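Local atomic coordinates of starch synthase I (Hordeum vulgare, PDB entry 4HLN), a protein that belongs to the glycosyltransferases of GT-B fold, in which two Rossmann-like domains face each other across a cleft. Residues 126-131 / 262-267; 158-163 / 207-212; 164-169 / 237-242; 180-185 / 199-204. One frame throughout, in Å; residues are numbered along the deposited sequence.

Contact 1. Residues 126-131 / 262-267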
loop_
_atom_site.group_PDB
_atom_site.type_symbol
_atom_site.label_atom_id
_atom_site.label_comp_id
_atom_site.label_asym_id
_atom_site.label_seq_id
_atom_site.Cartn_x
_atom_site.Cartn_y
_atom_site.Cartn_z
ATOM N N SER A 126 5.864 17.182 13.464
ATOM C CA SER A 126 6.633 17.485 12.274
ATOM C C SER A 126 6.998 16.161 11.629
ATOM O O SER A 126 7.658 15.321 12.238
ATOM C CB SER A 126 7.878 18.298 12.612
ATOM O OG SER A 126 7.511 19.616 12.999
ATOM N N ILE A 127 6.544 15.975 10.400
ATOM C CA ILE A 127 6.647 14.685 9.739
ATOM C C ILE A 127 7.359 14.822 8.416
ATOM O O ILE A 127 6.983 15.651 7.588
ATOM C CB ILE A 127 5.268 14.084 9.508
ATOM C CG1 ILE A 127 4.509 14.029 10.827
ATOM C CG2 ILE A 127 5.394 12.694 8.960
ATOM C CD1 ILE A 127 3.077 13.632 10.668
ATOM N N VAL A 128 8.392 14.009 8.225
ATOM C CA VAL A 128 9.191 14.087 7.015
ATOM C C VAL A 128 9.089 12.781 6.241
ATOM O O VAL A 128 9.667 11.767 6.635
ATOM C CB VAL A 128 10.675 14.392 7.330
ATOM C CG1 VAL A 128 11.458 14.570 6.052
ATOM C CG2 VAL A 128 10.817 15.641 8.225
ATOM N N PHE A 129 8.331 12.801 5.151
ATOM C CA PHE A 129 8.283 11.652 4.246
ATOM C C PHE A 129 9.503 11.632 3.359
ATOM O O PHE A 129 9.863 12.650 2.787
ATOM C CB PHE A 129 7.029 11.687 3.375
ATOM C CG PHE A 129 5.780 11.361 4.121
ATOM C CD1 PHE A 129 5.267 10.074 4.112
ATOM C CD2 PHE A 129 5.138 12.338 4.878
ATOM C CE1 PHE A 129 4.117 9.775 4.826
ATOM C CE2 PHE A 129 3.989 12.049 5.593
ATOM C CZ PHE A 129 3.474 10.763 5.565
ATOM N N VAL A 130 10.143 10.473 3.247
ATOM C CA VAL A 130 11.230 10.304 2.286
ATOM C C VAL A 130 10.870 9.195 1.290
ATOM O O VAL A 130 10.441 8.100 1.675
ATOM C CB VAL A 130 12.574 10.033 2.987
ATOM C CG1 VAL A 130 13.739 10.085 1.981
ATOM C CG2 VAL A 130 12.787 11.047 4.120
ATOM N N THR A 131 11.035 9.479 0.006
ATOM C CA THR A 131 10.523 8.571 -1.011
ATOM C C THR A 131 11.243 8.718 -2.341
ATOM O O THR A 131 11.787 9.772 -2.650
ATOM C CB THR A 131 9.005 8.783 -1.225
ATOM O OG1 THR A 131 8.503 7.843 -2.187
ATOM C CG2 THR A 131 8.726 10.193 -1.694
ATOM N N GLN A 262 14.679 19.013 14.965
ATOM C CA GLN A 262 15.153 17.686 15.341
ATOM C C GLN A 262 14.186 16.822 16.139
ATOM O O GLN A 262 14.614 15.884 16.810
ATOM C CB GLN A 262 16.457 17.810 16.115
ATOM C CG GLN A 262 17.428 18.722 15.462
ATOM C CD GLN A 262 18.772 18.696 16.137
ATOM O OE1 GLN A 262 19.083 17.784 16.924
ATOM N NE2 GLN A 262 19.591 19.696 15.830
ATOM N N SER A 263 12.897 17.128 16.071
ATOM C CA SER A 263 11.888 16.292 16.716
ATOM C C SER A 263 10.938 15.758 15.667
ATOM O O SER A 263 9.711 15.868 15.781
ATOM C CB SER A 263 11.120 17.076 17.771
ATOM O OG SER A 263 11.988 17.485 18.809
ATOM N N CYS A 264 11.521 15.179 14.632
ATOM C CA CYS A 264 10.737 14.761 13.487
ATOM C C CYS A 264 10.399 13.291 13.477
ATOM O O CYS A 264 11.127 12.454 14.020
ATOM C CB CYS A 264 11.466 15.132 12.208
ATOM S SG CYS A 264 11.571 16.910 12.069
ATOM N N MET A 265 9.264 12.983 12.876
ATOM C CA MET A 265 9.000 11.616 12.499
ATOM C C MET A 265 9.377 11.486 11.024
ATOM O O MET A 265 8.775 12.129 10.156
ATOM C CB MET A 265 7.539 11.220 12.762
ATOM C CG MET A 265 7.205 9.771 12.302
ATOM S SD MET A 265 8.218 8.418 12.997
ATOM C CE MET A 265 7.658 8.442 14.699
ATOM N N PHE A 266 10.424 10.707 10.757
ATOM C CA PHE A 266 10.775 10.375 9.386
ATOM C C PHE A 266 9.994 9.148 8.966
ATOM O O PHE A 266 10.086 8.114 9.610
ATOM C CB PHE A 266 12.252 10.069 9.264
ATOM C CG PHE A 266 13.130 11.251 9.455
ATOM C CD1 PHE A 266 13.639 11.927 8.366
ATOM C CD2 PHE A 266 13.463 11.684 10.726
ATOM C CE1 PHE A 266 14.467 13.028 8.540
ATOM C CE2 PHE A 266 14.287 12.770 10.908
ATOM C CZ PHE A 266 14.793 13.447 9.813
ATOM N N VAL A 267 9.214 9.280 7.899
ATOM C CA VAL A 267 8.532 8.143 7.292
ATOM C C VAL A 267 9.253 7.769 6.003
ATOM O O VAL A 267 9.099 8.426 4.972
ATOM C CB VAL A 267 7.086 8.470 6.951
ATOM C CG1 VAL A 267 6.422 7.270 6.326
ATOM C CG2 VAL A 267 6.356 8.875 8.188
#
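Val-267 stands beside Phe-129 on neighbouring parallel strands, 264-269 and 126-130, in the central sheet of the N-terminal Rossmann-like domain. The two side chains project the same way, and the valine lies over a face of the phenyl ring: CB of Val-267 is 4.1 Å from the centroid of Phe-129, 28° off the ring normal, a CH-pi contact. The branches of Val-267 divide the work. CG1, anti to the backbone N (chi1 180°), meets CE1 of Phe-129, while CG2 turns back to CG2 of Ile-127 at 4.0 Å, so Val-267 touches both Ile-127 and Phe-129, which share this face. Phe-622 of helix 611-627 covers this side of the sheet, touching Val-267 and Met-265. On the other face Val-128 and Phe-266 run side by side, CB of Val-128 being 4.0 Å from CD1 of Phe-266. Val-130 presents CG2 to the edge of the Phe-266 ring, close to its plane, and Val-128 CG2 rests against CB of Cys-264. Tyr-290 adds an edge-to-face contact to Phe-266. Four main-chain bonds pin the register: Met-265 N to Ser-126 O, Val-128 N to Met-265 O and Val-267 N to Val-128 O are followed by Val-130 N to Val-267 O, a nearly straight bond of 2.9 Å with an N-H...O angle of 170°.

Contact 2. Residues 158-163 / 207-212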
loop_
_atom_site.group_PDB
_atom_site.type_symbol
_atom_site.label_atom_id
_atom_site.label_comp_id
_atom_site.label_asym_id
_atom_site.label_seq_id
_atom_site.Cartn_x
_atom_site.Cartn_y
_atom_site.Cartn_z
ATOM N N GLY A 158 -3.319 19.270 10.676
ATOM C CA GLY A 158 -2.516 20.238 11.408
ATOM C C GLY A 158 -1.056 19.875 11.647
ATOM O O GLY A 158 -0.335 20.595 12.334
ATOM N N HIS A 159 -0.606 18.760 11.087
ATOM C CA HIS A 159 0.808 18.410 11.162
ATOM C C HIS A 159 1.614 19.256 10.198
ATOM O O HIS A 159 1.121 19.664 9.150
ATOM C CB HIS A 159 1.030 16.933 10.853
ATOM C CG HIS A 159 0.225 16.014 11.716
ATOM N ND1 HIS A 159 0.571 15.725 13.017
ATOM C CD2 HIS A 159 -0.916 15.326 11.466
ATOM C CE1 HIS A 159 -0.322 14.900 13.533
ATOM N NE2 HIS A 159 -1.235 14.641 12.612
ATOM N N ARG A 160 2.862 19.525 10.562
ATOM C CA ARG A 160 3.782 20.160 9.643
ATOM C C ARG A 160 4.416 19.027 8.843
ATOM O O ARG A 160 5.084 18.178 9.411
ATOM C CB ARG A 160 4.850 20.941 10.399
ATOM C CG ARG A 160 5.363 22.119 9.592
ATOM C CD ARG A 160 6.711 22.578 10.079
ATOM N NE ARG A 160 7.217 23.645 9.232
ATOM C CZ ARG A 160 8.347 24.294 9.471
ATOM N NH1 ARG A 160 8.755 25.266 8.662
ATOM N NH2 ARG A 160 9.057 23.967 10.535
ATOM N N VAL A 161 4.187 18.999 7.536
ATOM C CA VAL A 161 4.493 17.806 6.746
ATOM C C VAL A 161 5.428 18.112 5.585
ATOM O O VAL A 161 5.144 18.971 4.743
ATOM C CB VAL A 161 3.194 17.117 6.203
ATOM C CG1 VAL A 161 3.537 15.895 5.338
ATOM C CG2 VAL A 161 2.260 16.732 7.346
ATOM N N MET A 162 6.549 17.402 5.551
ATOM C CA MET A 162 7.499 17.544 4.458
ATOM C C MET A 162 7.556 16.257 3.642
ATOM O O MET A 162 7.468 15.168 4.198
ATOM C CB MET A 162 8.885 17.902 5.003
ATOM C CG MET A 162 9.977 17.997 3.928
ATOM S SD MET A 162 11.631 18.470 4.525
ATOM C CE MET A 162 11.262 20.006 5.355
ATOM N N VAL A 163 7.675 16.374 2.324
ATOM C CA VAL A 163 8.003 15.198 1.521
ATOM C C VAL A 163 9.231 15.459 0.692
ATOM O O VAL A 163 9.256 16.401 -0.104
ATOM C CB VAL A 163 6.909 14.813 0.545
ATOM C CG1 VAL A 163 7.344 13.553 -0.208
ATOM C CG2 VAL A 163 5.603 14.605 1.265
ATOM N N ASN A 207 -0.730 22.323 1.727
ATOM C CA ASN A 207 -0.186 22.412 3.084
ATOM C C ASN A 207 0.946 21.449 3.321
ATOM O O ASN A 207 1.247 21.072 4.464
ATOM C CB ASN A 207 -1.279 22.223 4.125
ATOM C CG ASN A 207 -2.358 23.252 3.988
ATOM O OD1 ASN A 207 -3.487 22.933 3.612
ATOM N ND2 ASN A 207 -2.009 24.512 4.247
ATOM N N VAL A 208 1.567 21.053 2.219
ATOM C CA VAL A 208 2.686 20.151 2.267
ATOM C C VAL A 208 3.891 20.802 1.631
ATOM O O VAL A 208 3.802 21.427 0.574
ATOM C CB VAL A 208 2.366 18.802 1.593
ATOM C CG1 VAL A 208 3.664 18.033 1.263
ATOM C CG2 VAL A 208 1.446 17.987 2.490
ATOM N N ASP A 209 5.008 20.672 2.329
ATOM C CA ASP A 209 6.306 21.075 1.846
ATOM C C ASP A 209 6.905 19.994 0.975
ATOM O O ASP A 209 7.418 18.982 1.470
ATOM C CB ASP A 209 7.213 21.341 3.035
ATOM C CG ASP A 209 6.931 22.668 3.663
ATOM O OD1 ASP A 209 6.903 23.642 2.883
ATOM O OD2 ASP A 209 6.701 22.732 4.896
ATOM N N TRP A 210 6.818 20.210 -0.329
ATOM C CA TRP A 210 7.383 19.302 -1.305
ATOM C C TRP A 210 8.789 19.746 -1.560
ATOM O O TRP A 210 9.014 20.811 -2.143
ATOM C CB TRP A 210 6.585 19.396 -2.595
ATOM C CG TRP A 210 5.170 19.098 -2.354
ATOM C CD1 TRP A 210 4.162 19.992 -2.151
ATOM C CD2 TRP A 210 4.593 17.799 -2.243
ATOM N NE1 TRP A 210 2.981 19.327 -1.930
ATOM C CE2 TRP A 210 3.219 17.977 -1.975
ATOM C CE3 TRP A 210 5.108 16.498 -2.340
ATOM C CZ2 TRP A 210 2.343 16.900 -1.815
ATOM C CZ3 TRP A 210 4.243 15.428 -2.175
ATOM C CH2 TRP A 210 2.871 15.634 -1.921
ATOM N N VAL A 211 9.734 18.936 -1.105
ATOM C CA VAL A 211 11.148 19.248 -1.235
ATOM C C VAL A 211 11.806 18.299 -2.225
ATOM O O VAL A 211 11.696 17.080 -2.105
ATOM C CB VAL A 211 11.867 19.113 0.108
ATOM C CG1 VAL A 211 13.380 19.265 -0.073
ATOM C CG2 VAL A 211 11.318 20.119 1.093
ATOM N N PHE A 212 12.509 18.870 -3.192
ATOM C CA PHE A 212 13.095 18.099 -4.272
ATOM C C PHE A 212 14.584 18.154 -4.218
ATOM O O PHE A 212 15.172 19.230 -4.124
ATOM C CB PHE A 212 12.628 18.649 -5.598
ATOM C CG PHE A 212 11.183 18.524 -5.779
ATOM C CD1 PHE A 212 10.633 17.313 -6.188
ATOM C CD2 PHE A 212 10.346 19.594 -5.500
ATOM C CE1 PHE A 212 9.260 17.182 -6.350
ATOM C CE2 PHE A 212 8.970 19.473 -5.657
ATOM C CZ PHE A 212 8.424 18.266 -6.076
#
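Parallel strands 160-166 and 208-214 meet here within the Rossmann-like sheet of the N-terminal domain, where Val-163, Val-208 and Trp-210 pack together. CG2 of Val-163 is 3.9 Å from CG1 of Val-208 and 3.8 Å from CZ3 of Trp-210, on the benzo side of the indole; CG1 of Val-208 lies over the rim of the indole face. Trp-210 runs alongside Val-163, pointing the same way, and its NE1 is bonded to Arg-205 O. Val-161 adds CG1 against CG2 of Val-208, and Ala-155 of helix 150-156 packs on both these valines. The face carrying Met-162 combines apolar packing with charged groups. A chi1 of 177° stretches CG of Met-162 away from its own amide nitrogen, to 3.8 Å from CG2 of Val-211. Nearby, the buried carboxylate of Asp-209 is held by His-202 NE2 on OD1 and Tyr-260 OH on OD2. Arg-160 NE lies 4.5 Å from OD2 of Asp-209, well out of the guanidinium plane, so any attraction is probably a long-range one between charges; NH1 and NH2 bond instead to the carbonyls of Tyr-258 and Ile-259. The strands are joined by Asp-209 N to Val-161 O, Val-163 N to Asp-209 O, and Val-211 N to Val-163 O at 2.8 Å.

Contact 3. Residues 164-169 / 237-242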
loop_
_atom_site.group_PDB
_atom_site.type_symbol
_atom_site.label_atom_id
_atom_site.label_comp_id
_atom_site.label_asym_id
_atom_site.label_seq_id
_atom_site.Cartn_x
_atom_site.Cartn_y
_atom_site.Cartn_z
ATOM N N VAL A 164 10.233 14.602 0.867
ATOM C CA VAL A 164 11.514 14.725 0.169
ATOM C C VAL A 164 11.632 13.650 -0.909
ATOM O O VAL A 164 11.425 12.472 -0.637
ATOM C CB VAL A 164 12.684 14.585 1.149
ATOM C CG1 VAL A 164 14.026 14.801 0.447
ATOM C CG2 VAL A 164 12.514 15.550 2.275
ATOM N N MET A 165 11.972 14.083 -2.120
ATOM C CA MET A 165 11.970 13.257 -3.329
ATOM C C MET A 165 13.071 13.710 -4.246
ATOM O O MET A 165 13.551 14.833 -4.149
ATOM C CB MET A 165 10.712 13.500 -4.143
ATOM C CG MET A 165 9.492 12.796 -3.705
ATOM S SD MET A 165 8.163 13.840 -4.307
ATOM C CE MET A 165 8.664 15.364 -3.498
ATOM N N PRO A 166 13.438 12.853 -5.192
ATOM C CA PRO A 166 14.365 13.319 -6.218
ATOM C C PRO A 166 13.644 14.236 -7.183
ATOM O O PRO A 166 12.449 14.093 -7.422
ATOM C CB PRO A 166 14.781 12.027 -6.923
ATOM C CG PRO A 166 14.471 10.925 -5.909
ATOM C CD PRO A 166 13.232 11.395 -5.243
ATOM N N ARG A 167 14.374 15.195 -7.722
ATOM C CA ARG A 167 13.857 16.005 -8.810
ATOM C C ARG A 167 14.229 15.279 -10.111
ATOM O O ARG A 167 15.326 15.437 -10.647
ATOM C CB ARG A 167 14.468 17.402 -8.735
ATOM C CG ARG A 167 13.928 18.418 -9.706
ATOM C CD ARG A 167 14.282 19.798 -9.183
ATOM N NE ARG A 167 14.082 20.871 -10.148
ATOM C CZ ARG A 167 15.036 21.344 -10.947
ATOM N NH1 ARG A 167 16.264 20.836 -10.907
ATOM N NH2 ARG A 167 14.761 22.331 -11.789
ATOM N N TYR A 168 13.322 14.432 -10.582
ATOM C CA TYR A 168 13.544 13.688 -11.817
ATOM C C TYR A 168 13.324 14.576 -13.043
ATOM O O TYR A 168 12.353 14.405 -13.761
ATOM C CB TYR A 168 12.574 12.521 -11.878
ATOM C CG TYR A 168 12.790 11.475 -10.812
ATOM C CD1 TYR A 168 13.890 10.625 -10.866
ATOM C CD2 TYR A 168 11.882 11.310 -9.770
ATOM C CE1 TYR A 168 14.087 9.648 -9.908
ATOM C CE2 TYR A 168 12.078 10.331 -8.796
ATOM C CZ TYR A 168 13.181 9.499 -8.879
ATOM O OH TYR A 168 13.398 8.514 -7.939
ATOM N N LEU A 169 14.224 15.523 -13.285
ATOM C CA LEU A 169 13.947 16.586 -14.249
ATOM C C LEU A 169 14.079 16.156 -15.698
ATOM O O LEU A 169 14.978 15.400 -16.084
ATOM C CB LEU A 169 14.846 17.795 -13.993
ATOM C CG LEU A 169 14.460 19.115 -14.656
ATOM C CD1 LEU A 169 13.131 19.624 -14.129
ATOM C CD2 LEU A 169 15.540 20.151 -14.422
ATOM N N PHE A 237 23.979 4.468 -5.646
ATOM C CA PHE A 237 24.541 5.794 -5.488
ATOM C C PHE A 237 23.468 6.896 -5.460
ATOM O O PHE A 237 23.505 7.803 -4.603
ATOM C CB PHE A 237 25.564 6.045 -6.602
ATOM C CG PHE A 237 25.948 7.483 -6.769
ATOM C CD1 PHE A 237 26.656 8.151 -5.777
ATOM C CD2 PHE A 237 25.601 8.175 -7.922
ATOM C CE1 PHE A 237 27.010 9.493 -5.934
ATOM C CE2 PHE A 237 25.956 9.519 -8.088
ATOM C CZ PHE A 237 26.660 10.180 -7.099
ATOM N N ARG A 238 22.525 6.826 -6.396
ATOM C CA ARG A 238 21.491 7.855 -6.517
ATOM C C ARG A 238 20.700 7.953 -5.222
ATOM O O ARG A 238 20.455 9.043 -4.711
ATOM C CB ARG A 238 20.510 7.552 -7.659
ATOM C CG ARG A 238 21.079 7.621 -9.065
ATOM C CD ARG A 238 20.257 6.749 -9.999
ATOM N NE ARG A 238 19.282 7.495 -10.782
ATOM C CZ ARG A 238 18.051 7.068 -11.045
ATOM N NH1 ARG A 238 17.648 5.908 -10.565
ATOM N NH2 ARG A 238 17.218 7.805 -11.777
ATOM N N TYR A 239 20.307 6.804 -4.689
ATOM C CA TYR A 239 19.414 6.792 -3.547
ATOM C C TYR A 239 20.132 6.976 -2.212
ATOM O O TYR A 239 19.537 7.386 -1.222
ATOM C CB TYR A 239 18.486 5.583 -3.620
ATOM C CG TYR A 239 17.576 5.756 -4.796
ATOM C CD1 TYR A 239 17.730 5.001 -5.947
ATOM C CD2 TYR A 239 16.604 6.757 -4.788
ATOM C CE1 TYR A 239 16.897 5.208 -7.055
ATOM C CE2 TYR A 239 15.771 6.966 -5.864
ATOM C CZ TYR A 239 15.914 6.188 -6.999
ATOM O OH TYR A 239 15.071 6.419 -8.069
ATOM N N THR A 240 21.431 6.718 -2.224
ATOM C CA THR A 240 22.316 7.149 -1.153
ATOM C C THR A 240 22.280 8.683 -1.021
ATOM O O THR A 240 22.181 9.215 0.090
ATOM C CB THR A 240 23.761 6.641 -1.412
ATOM O OG1 THR A 240 23.772 5.216 -1.303
ATOM C CG2 THR A 240 24.760 7.194 -0.408
ATOM N N LEU A 241 22.340 9.387 -2.152
ATOM C CA LEU A 241 22.294 10.844 -2.134
ATOM C C LEU A 241 20.980 11.293 -1.523
ATOM O O LEU A 241 20.948 12.191 -0.666
ATOM C CB LEU A 241 22.421 11.425 -3.536
ATOM C CG LEU A 241 23.746 11.206 -4.256
ATOM C CD1 LEU A 241 23.764 11.916 -5.608
ATOM C CD2 LEU A 241 24.916 11.637 -3.396
ATOM N N LEU A 242 19.905 10.645 -1.971
ATOM C CA LEU A 242 18.566 10.955 -1.512
ATOM C C LEU A 242 18.534 10.921 0.003
ATOM O O LEU A 242 17.973 11.807 0.640
ATOM C CB LEU A 242 17.561 9.940 -2.055
ATOM C CG LEU A 242 16.174 10.172 -1.465
ATOM C CD1 LEU A 242 15.720 11.624 -1.712
ATOM C CD2 LEU A 242 15.160 9.196 -1.994
#
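The hydroxyls of Tyr-168 and Tyr-239 meet at 2.7 Å between the two OH atoms, and each has a main-chain carbonyl as a further partner: Gly-132 O for Tyr-168 OH, Phe-229 O for Tyr-239 OH. The side chains cross at about a right angle, each oxygen lying at the edge of the other ring, in its plane. Arg-238 NH2 stands near that same Tyr-168 edge, 4.1 Å from CE1, with the guanidinium turned 55° from the ring; its NH1 is bonded to Asn-235 OD1 and to Phe-229 O. Behind this polar group the packing is apolar, where helix 235-252 lies against the end of strand 160-166, in the alpha/beta manner of a Rossmann-like domain. CG of Pro-166 is 4.2 Å from CE2 of Tyr-239, and CB of the proline covers part of one face of the Tyr-168 ring. With chi1 at 174°, Leu-242 swings CD1 across to CG1 of Val-164, 4.2 Å away, and to CD of Pro-166. The two phenols bring two protons to three oxygen-oxygen contacts, so the three cannot all be full hydrogen bonds at once, and the proton between the hydroxyls is not settled.

Contact 4. Residues 180-185 / 199-204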
loop_
_atom_site.group_PDB
_atom_site.type_symbol
_atom_site.label_atom_id
_atom_site.label_comp_id
_atom_site.label_asym_id
_atom_site.label_seq_id
_atom_site.Cartn_x
_atom_site.Cartn_y
_atom_site.Cartn_z
ATOM N N ALA A 180 8.353 24.358 -8.538
ATOM C CA ALA A 180 9.277 23.974 -7.486
ATOM C C ALA A 180 10.526 24.830 -7.604
ATOM O O ALA A 180 11.417 24.519 -8.395
ATOM C CB ALA A 180 9.644 22.519 -7.622
ATOM N N LEU A 181 10.602 25.891 -6.801
ATOM C CA LEU A 181 11.706 26.845 -6.890
ATOM C C LEU A 181 12.960 26.464 -6.099
ATOM O O LEU A 181 12.880 25.797 -5.063
ATOM C CB LEU A 181 11.235 28.219 -6.463
ATOM C CG LEU A 181 9.955 28.660 -7.161
ATOM C CD1 LEU A 181 9.633 30.079 -6.753
ATOM C CD2 LEU A 181 10.067 28.530 -8.690
ATOM N N TYR A 182 14.115 26.903 -6.607
ATOM C CA TYR A 182 15.395 26.660 -5.964
ATOM C C TYR A 182 15.437 27.391 -4.627
ATOM O O TYR A 182 15.065 28.546 -4.554
ATOM C CB TYR A 182 16.532 27.132 -6.861
ATOM C CG TYR A 182 17.900 27.080 -6.219
ATOM C CD1 TYR A 182 18.399 25.891 -5.689
ATOM C CD2 TYR A 182 18.704 28.213 -6.164
ATOM C CE1 TYR A 182 19.650 25.833 -5.107
ATOM C CE2 TYR A 182 19.960 28.163 -5.596
ATOM C CZ TYR A 182 20.426 26.975 -5.060
ATOM O OH TYR A 182 21.677 26.936 -4.486
ATOM N N THR A 183 15.889 26.709 -3.578
ATOM C CA THR A 183 15.847 27.247 -2.227
ATOM C C THR A 183 17.097 28.042 -1.898
ATOM O O THR A 183 17.162 28.685 -0.864
ATOM C CB THR A 183 15.769 26.121 -1.172
ATOM O OG1 THR A 183 16.948 25.300 -1.253
ATOM C CG2 THR A 183 14.519 25.272 -1.373
ATOM N N GLY A 184 18.108 27.983 -2.754
ATOM C CA GLY A 184 19.371 28.595 -2.403
ATOM C C GLY A 184 20.244 27.713 -1.519
ATOM O O GLY A 184 21.332 28.115 -1.126
ATOM N N LYS A 185 19.788 26.503 -1.213
ATOM C CA LYS A 185 20.546 25.627 -0.328
ATOM C C LYS A 185 21.134 24.423 -1.043
ATOM O O LYS A 185 20.467 23.766 -1.848
ATOM C CB LYS A 185 19.660 25.172 0.813
ATOM C CG LYS A 185 19.254 26.303 1.718
ATOM C CD LYS A 185 20.408 26.729 2.604
ATOM C CE LYS A 185 20.065 27.999 3.362
ATOM N NZ LYS A 185 21.025 28.233 4.476
ATOM N N THR A 199 21.255 19.914 -4.526
ATOM C CA THR A 199 20.616 21.172 -4.171
ATOM C C THR A 199 19.142 20.915 -3.891
ATOM O O THR A 199 18.624 19.850 -4.202
ATOM C CB THR A 199 20.784 22.246 -5.262
ATOM O OG1 THR A 199 20.178 21.788 -6.472
ATOM C CG2 THR A 199 22.265 22.533 -5.516
ATOM N N PHE A 200 18.468 21.879 -3.282
ATOM C CA PHE A 200 17.094 21.664 -2.876
ATOM C C PHE A 200 16.169 22.635 -3.568
ATOM O O PHE A 200 16.411 23.849 -3.574
ATOM C CB PHE A 200 16.943 21.830 -1.363
ATOM C CG PHE A 200 17.729 20.844 -0.558
ATOM C CD1 PHE A 200 17.118 19.710 -0.034
ATOM C CD2 PHE A 200 19.076 21.051 -0.306
ATOM C CE1 PHE A 200 17.833 18.799 0.723
ATOM C CE2 PHE A 200 19.806 20.139 0.452
ATOM C CZ PHE A 200 19.182 19.012 0.966
ATOM N N PHE A 201 15.105 22.084 -4.142
ATOM C CA PHE A 201 14.029 22.868 -4.720
ATOM C C PHE A 201 12.810 22.627 -3.863
ATOM O O PHE A 201 12.733 21.614 -3.177
ATOM C CB PHE A 201 13.798 22.470 -6.178
ATOM C CG PHE A 201 14.911 22.899 -7.083
ATOM C CD1 PHE A 201 16.172 22.326 -6.970
ATOM C CD2 PHE A 201 14.714 23.901 -8.023
ATOM C CE1 PHE A 201 17.223 22.734 -7.790
ATOM C CE2 PHE A 201 15.755 24.324 -8.848
ATOM C CZ PHE A 201 17.018 23.739 -8.728
ATOM N N HIS A 202 11.870 23.561 -3.860
ATOM C CA HIS A 202 10.764 23.443 -2.924
ATOM C C HIS A 202 9.462 24.009 -3.434
ATOM O O HIS A 202 9.435 25.025 -4.102
ATOM C CB HIS A 202 11.102 24.104 -1.577
ATOM C CG HIS A 202 9.901 24.345 -0.716
ATOM N ND1 HIS A 202 9.379 25.602 -0.500
ATOM C CD2 HIS A 202 9.092 23.483 -0.053
ATOM C CE1 HIS A 202 8.308 25.506 0.271
ATOM N NE2 HIS A 202 8.113 24.233 0.558
ATOM N N GLU A 203 8.371 23.339 -3.101
ATOM C CA GLU A 203 7.069 23.911 -3.340
ATOM C C GLU A 203 6.099 23.625 -2.195
ATOM O O GLU A 203 6.037 22.512 -1.647
ATOM C CB GLU A 203 6.494 23.446 -4.676
ATOM C CG GLU A 203 5.147 24.098 -4.985
ATOM C CD GLU A 203 4.393 23.464 -6.150
ATOM O OE1 GLU A 203 4.949 22.559 -6.820
ATOM O OE2 GLU A 203 3.234 23.880 -6.388
ATOM N N TYR A 204 5.356 24.659 -1.830
ATOM C CA TYR A 204 4.307 24.519 -0.847
ATOM C C TYR A 204 2.990 24.359 -1.608
ATOM O O TYR A 204 2.628 25.207 -2.411
ATOM C CB TYR A 204 4.307 25.734 0.097
ATOM C CG TYR A 204 3.475 25.540 1.344
ATOM C CD1 TYR A 204 3.707 24.462 2.206
ATOM C CD2 TYR A 204 2.448 26.430 1.663
ATOM C CE1 TYR A 204 2.932 24.283 3.351
ATOM C CE2 TYR A 204 1.671 26.257 2.803
ATOM C CZ TYR A 204 1.917 25.187 3.640
ATOM O OH TYR A 204 1.142 25.021 4.764
#
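Phe-201 packs its ring over the backbone of Tyr-182 where strands 181-190 and 195-205 pair as an antiparallel beta hairpin. From CB of Phe-201, which lies 3.6 Å from Leu-181 O, the side chain leads to CG of Phe-201, 4.0 Å from CA of Tyr-182. That CA sits over the ring face, 27° off the normal, in a CH-pi contact. CD2 of Phe-201 passes close to Tyr-182 N, with Ala-180 O in plane at the same edge. CE2 of Phe-201 meets CB of Tyr-182 at 3.5 Å, and at the far end CZ and CE1 of Phe-201 both come 4.0 Å from CD1 of Tyr-182. The two rings are inclined at 49°, an oblique meeting. Farther out, the Tyr-182 ring brings CE1 to CB of Thr-199. Across the hairpin Phe-200 O is gripped twice by one residue, by Thr-183 N in the carbonyl plane at 2.9 Å and by Thr-183 OG1 from above that plane at 2.8 Å. OG1, placed between its backbone N and carbonyl carbon (chi1 62°), also accepts from Lys-185 N, an ST turn spanning the corner at Gly-184. His-202 N to Leu-181 O and Phe-200 N to Lys-185 O add to the pairing. Strand 181-190 edges the mixed sheet; strand 195-205 joins it to strand 208-214, and Phe-200 packs on Ala-245 and Ala-249 of helix 235-252.

All four contacts belong to the mixed sheet of the N-terminal domain or to a helix packed on it. Contacts 1 and 2, with centres 9 Å apart, are joined where strands 126-130 and 160-166 pair, Phe-129 N bonding Met-162 O at 2.7 Å. Contact 3 continues strand 160-166 beyond contact 2, about 17 Å between centres, and Val-211 O meets Met-165 N at 3.0 Å. Contact 4, about 13 Å from contact 2 between centres, extends the sheet to its edge through Phe-212 N and Phe-201 O, 2.8 Å apart; it does not touch contact 1. The bound glycan's pocket, which includes Phe-556 and Trp-569, uses no residue of these contacts.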